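Local coordinates for protein transcriptional regulator, MarR/EmrR family (Clostridium acetobutylicum, PDB 3JW4) that probably binds DNA and regulates transcription as a winged-helix repressor or activator of the MarR/EmrR family, at residues 37-40 with 41-45; 48-51 with 52-56; 79-83 with 84-88; 112-115 with 116-120; 137-140 with 141-145. All blocks are in the same frame, centred on the assembly; numbering follows the deposited sequence.

Contact 1: residues 37-40 with 41-45; sequences LGLN and SQQGR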
# COMPACT_ATOMS: atom_id res chain seq x y z
N LEU B 37 13.43 16.32 -0.99
CA LEU B 37 13.09 17.37 -1.97
C LEU B 37 11.74 18.01 -1.72
O LEU B 37 11.18 18.63 -2.62
CB LEU B 37 13.11 16.81 -3.39
CG LEU B 37 14.29 15.92 -3.74
CD1 LEU B 37 14.11 15.44 -5.21
CD2 LEU B 37 15.59 16.66 -3.50
N GLY B 38 11.19 17.84 -0.52
CA GLY B 38 9.86 18.35 -0.18
C GLY B 38 8.77 17.90 -1.12
O GLY B 38 7.74 18.58 -1.27
N LEU B 39 9.01 16.74 -1.75
CA LEU B 39 8.06 16.11 -2.67
C LEU B 39 7.52 14.82 -2.08
O LEU B 39 8.01 14.34 -1.02
CB LEU B 39 8.74 15.78 -3.98
CG LEU B 39 9.20 16.93 -4.88
CD1 LEU B 39 10.38 16.44 -5.76
CD2 LEU B 39 8.04 17.45 -5.74
N ASN B 40 6.52 14.27 -2.74
CA ASN B 40 6.02 12.95 -2.40
C ASN B 40 5.62 12.24 -3.67
O ASN B 40 5.50 12.86 -4.73
CB ASN B 40 4.87 13.03 -1.39
CG ASN B 40 3.73 13.90 -1.89
OD1 ASN B 40 2.97 13.49 -2.75
ND2 ASN B 40 3.62 15.10 -1.35
N SER B 41 5.42 10.94 -3.58
CA SER B 41 5.23 10.12 -4.77
C SER B 41 3.91 10.41 -5.52
O SER B 41 3.84 10.26 -6.76
CB SER B 41 5.32 8.65 -4.40
OG SER B 41 4.25 8.32 -3.57
N GLN B 42 2.89 10.83 -4.79
CA GLN B 42 1.61 11.15 -5.39
C GLN B 42 1.72 12.42 -6.28
O GLN B 42 1.21 12.43 -7.41
CB GLN B 42 0.52 11.26 -4.32
CG GLN B 42 -0.73 12.02 -4.74
CD GLN B 42 -2.03 11.52 -4.06
OE1 GLN B 42 -2.06 11.20 -2.85
NE2 GLN B 42 -3.11 11.45 -4.86
N GLN B 43 2.41 13.44 -5.80
CA GLN B 43 2.71 14.63 -6.60
C GLN B 43 3.48 14.27 -7.85
O GLN B 43 3.20 14.78 -8.90
CB GLN B 43 3.57 15.63 -5.87
CG GLN B 43 2.92 16.27 -4.73
CD GLN B 43 3.94 16.99 -3.87
OE1 GLN B 43 5.11 16.58 -3.81
NE2 GLN B 43 3.53 18.06 -3.25
N GLY B 44 4.48 13.41 -7.70
CA GLY B 44 5.30 12.94 -8.82
C GLY B 44 4.51 12.21 -9.88
O GLY B 44 4.64 12.50 -11.05
N ARG B 45 3.70 11.25 -9.44
CA ARG B 45 2.75 10.57 -10.31
C ARG B 45 1.79 11.53 -11.04
O ARG B 45 1.52 11.38 -12.23
CB ARG B 45 1.92 9.58 -9.47
CG ARG B 45 2.32 8.15 -9.59
CD ARG B 45 3.70 7.80 -9.05
NE ARG B 45 4.39 6.97 -10.05
CZ ARG B 45 5.20 5.94 -9.82
NH1 ARG B 45 5.74 5.30 -10.86
NH2 ARG B 45 5.48 5.53 -8.58
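With Asn40 CG placed between the backbone N and the carbonyl carbon (chi1 56°) and Gln43 CG swung beside its own backbone N, the two side chains reach back past one another at the start of helix 41-53. Each amide takes the other residue's backbone N-H, which makes a capping box. Asn40 OD1 accepts from Gln43 N at 3.1 Å in a fairly straight bond, the donor standing above the carbonyl plane. The return bond, from Asn40 N to Gln43 OE1, is shorter at 2.9 Å but more bent, with 139° at the hydrogen. The side chains cross at about a right angle, their amide planes lie only 23° apart, and Asn40 ND2 comes within 3.2 Å of Gln43 CD. Gln43 OE1 also sits 3.2 Å from Leu39 CA, while Leu39 CD2 flanks the same oxygen at 3.6 Å. Behind the box the first regular helical bond runs from Gly44 N to Asn40 O. Gly38, with positive phi, is the C-prime residue of the Schellman motif that closes the preceding helix, and Leu39 packs on Leu110 and Phe114 of helix 105-126. One helix thus ends and the next begins within a few residues. Asn40 OD1 gives Gln43 N, in the first turn, an acceptor in place of a helical carbonyl, while Gln43 OE1 takes Asn40 N; together they help set how the chain enters the helix.

Contact 2: residues 48-51 with 52-56; sequences GYIY and ENQES. With GOL (glycerol), chain E.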
# COMPACT_ATOMS: atom_id res chain seq x y z
N GLY B 48 3.82 13.64 -13.62
CA GLY B 48 4.11 12.71 -14.70
C GLY B 48 2.91 12.47 -15.61
O GLY B 48 3.04 12.49 -16.83
N TYR B 49 1.75 12.22 -15.02
CA TYR B 49 0.54 11.94 -15.79
C TYR B 49 0.20 13.19 -16.61
O TYR B 49 -0.12 13.10 -17.80
CB TYR B 49 -0.63 11.59 -14.85
CG TYR B 49 -1.90 11.26 -15.59
CD1 TYR B 49 -2.08 9.99 -16.16
CD2 TYR B 49 -2.88 12.22 -15.82
CE1 TYR B 49 -3.22 9.67 -16.90
CE2 TYR B 49 -4.05 11.91 -16.57
CZ TYR B 49 -4.20 10.63 -17.10
OH TYR B 49 -5.33 10.30 -17.82
N ILE B 50 0.32 14.36 -16.00
CA ILE B 50 0.04 15.58 -16.72
C ILE B 50 1.02 15.75 -17.88
O ILE B 50 0.61 15.97 -19.00
CB ILE B 50 0.07 16.82 -15.84
CG1 ILE B 50 -0.98 16.78 -14.74
CG2 ILE B 50 -0.15 18.04 -16.68
CD1 ILE B 50 -0.73 17.81 -13.64
N TYR B 51 2.31 15.59 -17.62
CA TYR B 51 3.31 15.72 -18.66
C TYR B 51 3.03 14.77 -19.84
O TYR B 51 3.10 15.17 -20.99
CB TYR B 51 4.70 15.43 -18.09
CG TYR B 51 5.84 15.73 -19.04
CD1 TYR B 51 6.02 16.99 -19.53
CD2 TYR B 51 6.74 14.74 -19.44
CE1 TYR B 51 7.04 17.30 -20.39
CE2 TYR B 51 7.79 15.03 -20.32
CZ TYR B 51 7.92 16.34 -20.78
OH TYR B 51 8.91 16.75 -21.65
N GLU B 52 2.68 13.52 -19.54
CA GLU B 52 2.44 12.51 -20.59
C GLU B 52 1.19 12.77 -21.43
O GLU B 52 1.18 12.44 -22.58
CB GLU B 52 2.31 11.13 -19.95
CG GLU B 52 3.59 10.63 -19.38
CD GLU B 52 4.26 9.53 -20.20
OE1 GLU B 52 4.93 8.68 -19.56
OE2 GLU B 52 4.15 9.52 -21.46
N ASN B 53 0.15 13.36 -20.84
CA ASN B 53 -1.15 13.44 -21.49
C ASN B 53 -1.62 14.84 -21.81
O ASN B 53 -2.72 15.00 -22.34
CB ASN B 53 -2.19 12.74 -20.61
CG ASN B 53 -1.89 11.28 -20.41
OD1 ASN B 53 -2.10 10.47 -21.30
ND2 ASN B 53 -1.38 10.93 -19.23
N GLN B 54 -0.81 15.85 -21.51
CA GLN B 54 -1.24 17.25 -21.65
C GLN B 54 -1.67 17.63 -23.08
O GLN B 54 -2.54 18.49 -23.25
CB GLN B 54 -0.17 18.24 -21.14
CG GLN B 54 1.16 18.21 -21.87
CD GLN B 54 2.26 19.04 -21.20
OE1 GLN B 54 2.13 19.49 -20.09
NE2 GLN B 54 3.37 19.21 -21.89
N GLU B 55 -1.08 17.02 -24.10
CA GLU B 55 -1.43 17.36 -25.50
C GLU B 55 -2.79 16.80 -25.91
O GLU B 55 -3.36 17.22 -26.93
CB GLU B 55 -0.33 16.92 -26.47
CG GLU B 55 0.87 17.85 -26.44
CD GLU B 55 1.91 17.52 -27.49
OE1 GLU B 55 1.60 16.81 -28.49
OE2 GLU B 55 3.05 17.98 -27.32
N SER B 56 -3.28 15.84 -25.13
CA SER B 56 -4.65 15.31 -25.23
C SER B 56 -5.72 16.21 -24.61
O SER B 56 -6.93 16.06 -24.91
CB SER B 56 -4.75 14.00 -24.45
OG SER B 56 -4.13 12.98 -25.18
C1 GOL E . 8.57 22.25 -21.09
O1 GOL E . 9.98 22.15 -21.17
C2 GOL E . 7.92 21.00 -21.67
O2 GOL E . 8.81 19.89 -21.56
C3 GOL E . 6.59 20.72 -20.95
O3 GOL E . 5.53 21.54 -21.41
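This is a local contact in the C-terminal half of helix 41-53, a helix of the winged-helix region, the probable DNA-binding part of the MarR fold, and it lies at the surface. Tyr49 and Asn53, four residues apart, carry one side of it. Asn53 ND2 donates to Tyr49 O at 2.9 Å, while Asn53 N reaches the same oxygen at 3.1 Å from the opposite face of the carbonyl plane, so one residue grips this acceptor twice. The amide nitrogen also lies over one face of the Tyr49 ring, 3.2 Å above its plane and offset toward the rim, with ring and amide planes 40° apart. Tyr49 CG is anti to the backbone N (chi1 -178°), which brings a ring face under Asn53 ND2. Asn53 N has a second acceptor in Ile50 O, approached from well above the carbonyl plane, whereas the bond from Gln54 N to Ile50 O is weak. On another side of the helix Tyr51 and Gln54 flank a glycerol, probably taken from the crystallisation liquor. Gln54 OE1 is bound by Val103 N, which ties this turn to strand 100-103, and Ile50 packs on Ile101 and Val103 of that strand. Glycerol O2 lies in the plane of the Tyr51 ring at its edge and shares a 3.1 Å hydrogen bond with Tyr51 OH, while Gln54 NE2 donates to glycerol O3 at 3.2 Å.

Contact 3: residues 79-83 with 84-88; sequences QGLEK and KGYIE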
# COMPACT_ATOMS: atom_id res chain seq x y z
N GLN B 79 -3.13 23.07 -6.70
CA GLN B 79 -2.84 24.47 -6.33
C GLN B 79 -1.37 24.58 -5.89
O GLN B 79 -0.71 25.59 -6.17
CB GLN B 79 -3.76 24.98 -5.23
CG GLN B 79 -5.14 25.46 -5.72
CD GLN B 79 -6.05 25.86 -4.59
OE1 GLN B 79 -6.91 25.06 -4.16
NE2 GLN B 79 -5.86 27.09 -4.04
N GLY B 80 -0.88 23.56 -5.21
CA GLY B 80 0.51 23.56 -4.70
C GLY B 80 1.51 23.53 -5.86
O GLY B 80 2.38 24.37 -5.94
N LEU B 81 1.32 22.58 -6.77
CA LEU B 81 2.15 22.49 -8.00
C LEU B 81 2.08 23.79 -8.80
O LEU B 81 3.07 24.30 -9.28
CB LEU B 81 1.69 21.29 -8.85
CG LEU B 81 1.86 19.90 -8.23
CD1 LEU B 81 1.21 18.80 -9.10
CD2 LEU B 81 3.32 19.62 -7.97
N GLU B 82 0.90 24.39 -8.90
CA GLU B 82 0.79 25.66 -9.61
C GLU B 82 1.52 26.81 -8.87
O GLU B 82 2.20 27.62 -9.49
CB GLU B 82 -0.69 25.98 -9.84
CG GLU B 82 -0.97 27.27 -10.52
CD GLU B 82 -2.48 27.52 -10.64
OE1 GLU B 82 -3.20 27.44 -9.59
OE2 GLU B 82 -2.93 27.82 -11.76
N LYS B 83 1.41 26.84 -7.54
CA LYS B 83 1.99 27.95 -6.80
C LYS B 83 3.51 27.90 -6.89
O LYS B 83 4.19 28.94 -6.89
CB LYS B 83 1.58 27.93 -5.33
CG LYS B 83 2.11 29.14 -4.56
CD LYS B 83 1.15 29.68 -3.56
CE LYS B 83 -0.16 30.07 -4.19
NZ LYS B 83 -0.34 31.52 -4.25
N LYS B 84 4.05 26.68 -6.92
CA LYS B 84 5.48 26.49 -7.00
C LYS B 84 6.03 26.62 -8.44
O LYS B 84 7.23 26.50 -8.64
CB LYS B 84 5.86 25.13 -6.37
CG LYS B 84 5.78 25.07 -4.83
CD LYS B 84 6.01 23.65 -4.29
CE LYS B 84 6.15 23.61 -2.78
NZ LYS B 84 5.96 22.25 -2.10
N GLY B 85 5.17 26.84 -9.41
CA GLY B 85 5.59 27.16 -10.77
C GLY B 85 5.83 25.92 -11.62
O GLY B 85 6.53 26.00 -12.61
N TYR B 86 5.25 24.78 -11.25
CA TYR B 86 5.49 23.51 -11.95
C TYR B 86 4.45 23.23 -13.02
O TYR B 86 4.73 22.52 -13.96
CB TYR B 86 5.50 22.33 -10.98
CG TYR B 86 6.59 22.35 -9.93
CD1 TYR B 86 7.90 22.58 -10.26
CD2 TYR B 86 6.29 22.04 -8.60
CE1 TYR B 86 8.92 22.55 -9.27
CE2 TYR B 86 7.30 22.00 -7.60
CZ TYR B 86 8.60 22.26 -7.95
OH TYR B 86 9.57 22.20 -7.01
N ILE B 87 3.23 23.72 -12.83
CA ILE B 87 2.15 23.52 -13.79
C ILE B 87 1.40 24.83 -13.96
O ILE B 87 1.51 25.73 -13.11
CB ILE B 87 1.16 22.43 -13.35
CG1 ILE B 87 0.41 22.83 -12.07
CG2 ILE B 87 1.87 21.03 -13.14
CD1 ILE B 87 -0.71 21.86 -11.67
N GLU B 88 0.66 24.94 -15.06
CA GLU B 88 -0.19 26.09 -15.34
C GLU B 88 -1.49 25.59 -15.95
O GLU B 88 -1.57 24.45 -16.43
CB GLU B 88 0.47 27.07 -16.31
CG GLU B 88 0.78 26.47 -17.66
CD GLU B 88 1.18 27.47 -18.76
OE1 GLU B 88 1.28 28.69 -18.48
OE2 GLU B 88 1.38 26.99 -19.91
O HOH W 1 2.38 27.99 -12.13
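Tyr86 N donates to Leu81 O at 3.0 Å and Gly85 N to Glu82 O at 3.1 Å, the pair of backward bonds that defines a Schellman motif at the end of helix 74-83. The first is fairly straight; in the second the donor stands well above the carbonyl plane of Glu82. Gly85 makes the reversal with a phi of 87°, a value that favours glycine. The last ordinary helical bond, from Lys84 N to Gly80 O, precedes it. A water then bridges the helix end and the strand, donating to Glu82 O at 2.7 Å and to Ile87 O at 2.6 Å, so Glu82 O accepts from both Gly85 N and the water. Beside this bridge Glu82 CA makes a CA-H...O contact with Ile87 O. Outward of the polar turn, Ile87 folds back against the helix: its CG1 lies between backbone N and carbonyl carbon (chi1 65°), which sends CD1 to within 3.7 Å of Leu81 CB. Leu81 CD2 meets Tyr86 CD2 at 3.9 Å, the two side chains crossing at about a right angle. Leu81 continues inward onto Met46 and Ile47 of helix 41-53, and Tyr86 rests on Lys106 and Leu110 of helix 105-126. Glu82 OE1 forms a salt bridge with Arg89, and Glu88 pairs by backbone bonds with Tyr102, so the turn leads from helix 74-83 directly into the two-stranded antiparallel wing.

Contact 4: residues 112-115 with 116-120; sequences EEFN and NIFLE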
# COMPACT_ATOMS: atom_id res chain seq x y z
N GLU B 112 11.52 14.61 -14.48
CA GLU B 112 12.66 13.79 -14.79
C GLU B 112 13.38 13.34 -13.53
O GLU B 112 13.75 12.17 -13.43
CB GLU B 112 13.62 14.49 -15.76
CG GLU B 112 14.60 13.50 -16.39
CD GLU B 112 15.71 14.16 -17.16
OE1 GLU B 112 15.55 15.31 -17.66
OE2 GLU B 112 16.77 13.50 -17.26
N GLU B 113 13.55 14.22 -12.55
CA GLU B 113 14.16 13.82 -11.29
C GLU B 113 13.28 12.79 -10.56
O GLU B 113 13.83 11.82 -10.09
CB GLU B 113 14.49 15.01 -10.37
CG GLU B 113 15.55 16.00 -10.92
CD GLU B 113 17.02 15.56 -10.72
OE1 GLU B 113 17.27 14.42 -10.27
OE2 GLU B 113 17.93 16.38 -11.03
N PHE B 114 11.95 12.97 -10.53
CA PHE B 114 11.01 11.97 -10.02
C PHE B 114 11.28 10.62 -10.70
O PHE B 114 11.59 9.65 -10.04
CB PHE B 114 9.52 12.31 -10.27
CG PHE B 114 8.84 13.10 -9.17
CD1 PHE B 114 8.59 12.53 -7.92
CD2 PHE B 114 8.39 14.42 -9.41
CE1 PHE B 114 7.95 13.26 -6.92
CE2 PHE B 114 7.74 15.17 -8.41
CZ PHE B 114 7.52 14.60 -7.16
N ASN B 115 11.16 10.61 -12.02
CA ASN B 115 11.35 9.39 -12.80
C ASN B 115 12.66 8.69 -12.51
O ASN B 115 12.67 7.47 -12.38
CB ASN B 115 11.21 9.66 -14.30
CG ASN B 115 9.77 9.93 -14.70
OD1 ASN B 115 8.87 9.89 -13.86
ND2 ASN B 115 9.55 10.23 -15.98
N ASN B 116 13.75 9.43 -12.39
CA ASN B 116 15.03 8.79 -12.08
C ASN B 116 15.02 8.08 -10.72
O ASN B 116 15.59 7.01 -10.59
CB ASN B 116 16.19 9.76 -12.16
CG ASN B 116 16.35 10.35 -13.55
OD1 ASN B 116 16.06 9.69 -14.54
ND2 ASN B 116 16.74 11.60 -13.63
N ILE B 117 14.37 8.68 -9.72
CA ILE B 117 14.28 8.05 -8.42
C ILE B 117 13.52 6.73 -8.55
O ILE B 117 14.00 5.68 -8.11
CB ILE B 117 13.65 8.99 -7.39
CG1 ILE B 117 14.61 10.17 -7.13
CG2 ILE B 117 13.40 8.25 -6.10
CD1 ILE B 117 14.09 11.15 -6.09
N PHE B 118 12.38 6.76 -9.24
CA PHE B 118 11.57 5.55 -9.44
C PHE B 118 12.31 4.48 -10.24
O PHE B 118 12.15 3.28 -9.98
CB PHE B 118 10.24 5.87 -10.14
CG PHE B 118 9.31 6.81 -9.35
CD1 PHE B 118 9.17 6.71 -7.99
CD2 PHE B 118 8.55 7.77 -10.03
CE1 PHE B 118 8.29 7.55 -7.29
CE2 PHE B 118 7.67 8.63 -9.35
CZ PHE B 118 7.54 8.52 -7.97
N LEU B 119 13.12 4.91 -11.19
CA LEU B 119 13.90 3.97 -11.99
C LEU B 119 15.03 3.28 -11.18
O LEU B 119 15.31 2.09 -11.40
CB LEU B 119 14.47 4.67 -13.20
CG LEU B 119 14.79 3.73 -14.36
CD1 LEU B 119 13.49 3.35 -15.12
CD2 LEU B 119 15.83 4.36 -15.29
N GLU B 120 15.68 4.01 -10.26
CA GLU B 120 16.71 3.39 -9.42
C GLU B 120 16.05 2.39 -8.45
O GLU B 120 16.62 1.35 -8.19
CB GLU B 120 17.54 4.42 -8.65
CG GLU B 120 18.17 5.55 -9.52
CD GLU B 120 19.53 6.05 -9.02
OE1 GLU B 120 19.85 5.85 -7.81
OE2 GLU B 120 20.28 6.67 -9.84
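Helix 105-126, the long helix that leads from the wing toward the dimerisation end of the chain, places Phe114 and Phe118 one turn apart on its buried side. The two side chains run side by side and point the same way, Phe114 CD1 meeting Phe118 CZ at 4.1 Å. Phe118 CG lies anti to the carbonyl carbon (chi1 -62°), which leans the ring back over the preceding turn, so that Phe114 O lies over one face of the ring, 3.6 Å from Phe118 CD2. That same oxygen accepts from Phe118 N at 3.1 Å in a nearly straight bond. Beside the rings, Ile117 CB comes within 3.4 Å of Phe114 O and CG1 lies near Glu113 O. On a more exposed flank Asn116 ND2 comes 3.1 Å from Glu112 O, at too poor an angle for a hydrogen bond, and the Glu112 carboxylate and Asn116 amide planes are turned 81° apart. Phe114 and Ile117 pack on Leu34 of helix 14-35, while Phe118 makes a cation-pi contact with Arg45 and touches Thr13 of the second subunit. Aromatic and aliphatic side chains spaced three and four residues apart are typical of an amphipathic helix, here one that joins the probable DNA-binding region to the dimer interface.

Contact 5: residues 137-140 with 141-145; sequences LMSI and LIKVN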
# COMPACT_ATOMS: atom_id res chain seq x y z
N LEU B 137 9.80 -13.72 -13.18
CA LEU B 137 9.11 -12.87 -12.20
C LEU B 137 8.09 -11.96 -12.88
O LEU B 137 6.98 -11.75 -12.36
CB LEU B 137 10.10 -12.02 -11.42
CG LEU B 137 9.57 -11.11 -10.31
CD1 LEU B 137 8.77 -11.86 -9.23
CD2 LEU B 137 10.69 -10.31 -9.66
N MSE B 138 8.46 -11.39 -14.02
CA MSE B 138 7.54 -10.49 -14.73
C MSE B 138 6.31 -11.25 -15.15
O MSE B 138 5.19 -10.81 -14.92
CB MSE B 138 8.19 -9.89 -15.98
CG MSE B 138 7.27 -8.93 -16.77
SE MSE B 138 6.89 -7.40 -15.66
CE MSE B 138 8.42 -6.31 -16.23
N SER B 139 6.52 -12.40 -15.76
CA SER B 139 5.44 -13.21 -16.26
C SER B 139 4.48 -13.64 -15.15
O SER B 139 3.26 -13.55 -15.30
CB SER B 139 6.03 -14.43 -16.94
OG SER B 139 5.03 -15.37 -17.17
N ILE B 140 5.03 -14.09 -14.03
CA ILE B 140 4.26 -14.54 -12.91
C ILE B 140 3.50 -13.39 -12.23
O ILE B 140 2.32 -13.52 -11.91
CB ILE B 140 5.19 -15.29 -11.90
CG1 ILE B 140 5.69 -16.60 -12.52
CG2 ILE B 140 4.47 -15.57 -10.59
CD1 ILE B 140 6.78 -17.33 -11.69
N LEU B 141 4.17 -12.27 -12.00
CA LEU B 141 3.51 -11.15 -11.33
C LEU B 141 2.35 -10.60 -12.18
O LEU B 141 1.33 -10.19 -11.64
CB LEU B 141 4.50 -10.04 -10.96
CG LEU B 141 5.57 -10.30 -9.89
CD1 LEU B 141 6.51 -9.09 -9.85
CD2 LEU B 141 4.99 -10.58 -8.57
N ILE B 142 2.50 -10.60 -13.49
CA ILE B 142 1.40 -10.19 -14.36
C ILE B 142 0.22 -11.14 -14.12
O ILE B 142 -0.91 -10.67 -13.94
CB ILE B 142 1.82 -10.16 -15.82
CG1 ILE B 142 2.80 -9.02 -16.08
CG2 ILE B 142 0.60 -9.92 -16.75
CD1 ILE B 142 3.46 -9.15 -17.49
N LYS B 143 0.47 -12.45 -14.06
CA LYS B 143 -0.59 -13.41 -13.86
C LYS B 143 -1.26 -13.26 -12.51
O LYS B 143 -2.50 -13.29 -12.43
CB LYS B 143 -0.10 -14.85 -14.04
CG LYS B 143 0.28 -15.20 -15.46
CD LYS B 143 0.74 -16.63 -15.56
CE LYS B 143 1.16 -16.97 -16.98
NZ LYS B 143 1.43 -18.44 -17.10
N VAL B 144 -0.46 -13.07 -11.46
CA VAL B 144 -1.00 -12.94 -10.11
C VAL B 144 -1.89 -11.69 -10.04
O VAL B 144 -3.00 -11.73 -9.53
CB VAL B 144 0.12 -12.82 -9.06
CG1 VAL B 144 -0.48 -12.38 -7.71
CG2 VAL B 144 0.93 -14.10 -8.98
N ASN B 145 -1.37 -10.57 -10.51
CA ASN B 145 -2.10 -9.31 -10.48
C ASN B 145 -3.42 -9.42 -11.29
O ASN B 145 -4.45 -8.95 -10.83
CB ASN B 145 -1.22 -8.19 -10.99
CG ASN B 145 -1.89 -6.83 -10.88
OD1 ASN B 145 -2.31 -6.42 -9.79
ND2 ASN B 145 -1.99 -6.13 -12.01
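Leu137 and Leu141 interlock on one flank of helix 131-146: Leu137 CD1 fits against the fork of Leu141, 3.6 Å from both its CG and its CD1. Leu137 CG is anti to the backbone N (chi1 -177°), whereas Leu141 CG turns back beside its own N (chi1 -68°), and these different turns bring the branches together obliquely. Leu141 CG also comes within 3.2 Å of Leu137 O, so the leucine covers the carbonyl that its own N-H engages. A second bump and hollow follow on the next flank. Ile142 CD1 reaches back along the helix to Met138 CG at 3.9 Å, with Ile142 CG1 lying over Met138 O. Met138 is a selenomethionine whose chain bends at both later torsions, and CG rather than the selenium end meets Ile142 CD1. The third pair is looser: Ile140 CG2 and Val144 CG2 approach to 4.2 Å, and Val144 CG2 fills the angle beside Ile140 O at 3.3 Å. Between these patches the extended Lys143 chain passes Ser139, its CG 3.4 Å from Ser139 O, before its amine pairs with Glu133 of the second subunit in a salt bridge of this dimer. Regular bonds from each residue of 141-144 to the one four places earlier hold the side chains in step. Met138 packs on Pro14 of the second subunit and Val144 on Ile22 of that subunit. Such an apolar helix surface is typical of the dimer interface that MarR proteins build from their terminal helices.

In the fold
The five contacts follow one another along the chain without overlap. Contacts 1 and 2 share helix 41-53, with centres about 16 Å apart, and the centre of contact 3 lies about 13 Å and 15 Å from theirs, where helix 74-83 turns into the wing; Ile50 and Ile87 link contacts 2 and 3. Contact 4, on helix 105-126, meets contact 1 through Phe114, which packs against Gly44 and Asn40 O. Contact 5 stands apart on helix 131-146, about 37 Å between centres from contact 3 and on the opposite side of the chain's centre. Contacts 1 to 3 thus belong to the probable DNA-binding region; contacts 4 and 5 both touch the second subunit, as does Arg45 of contact 1.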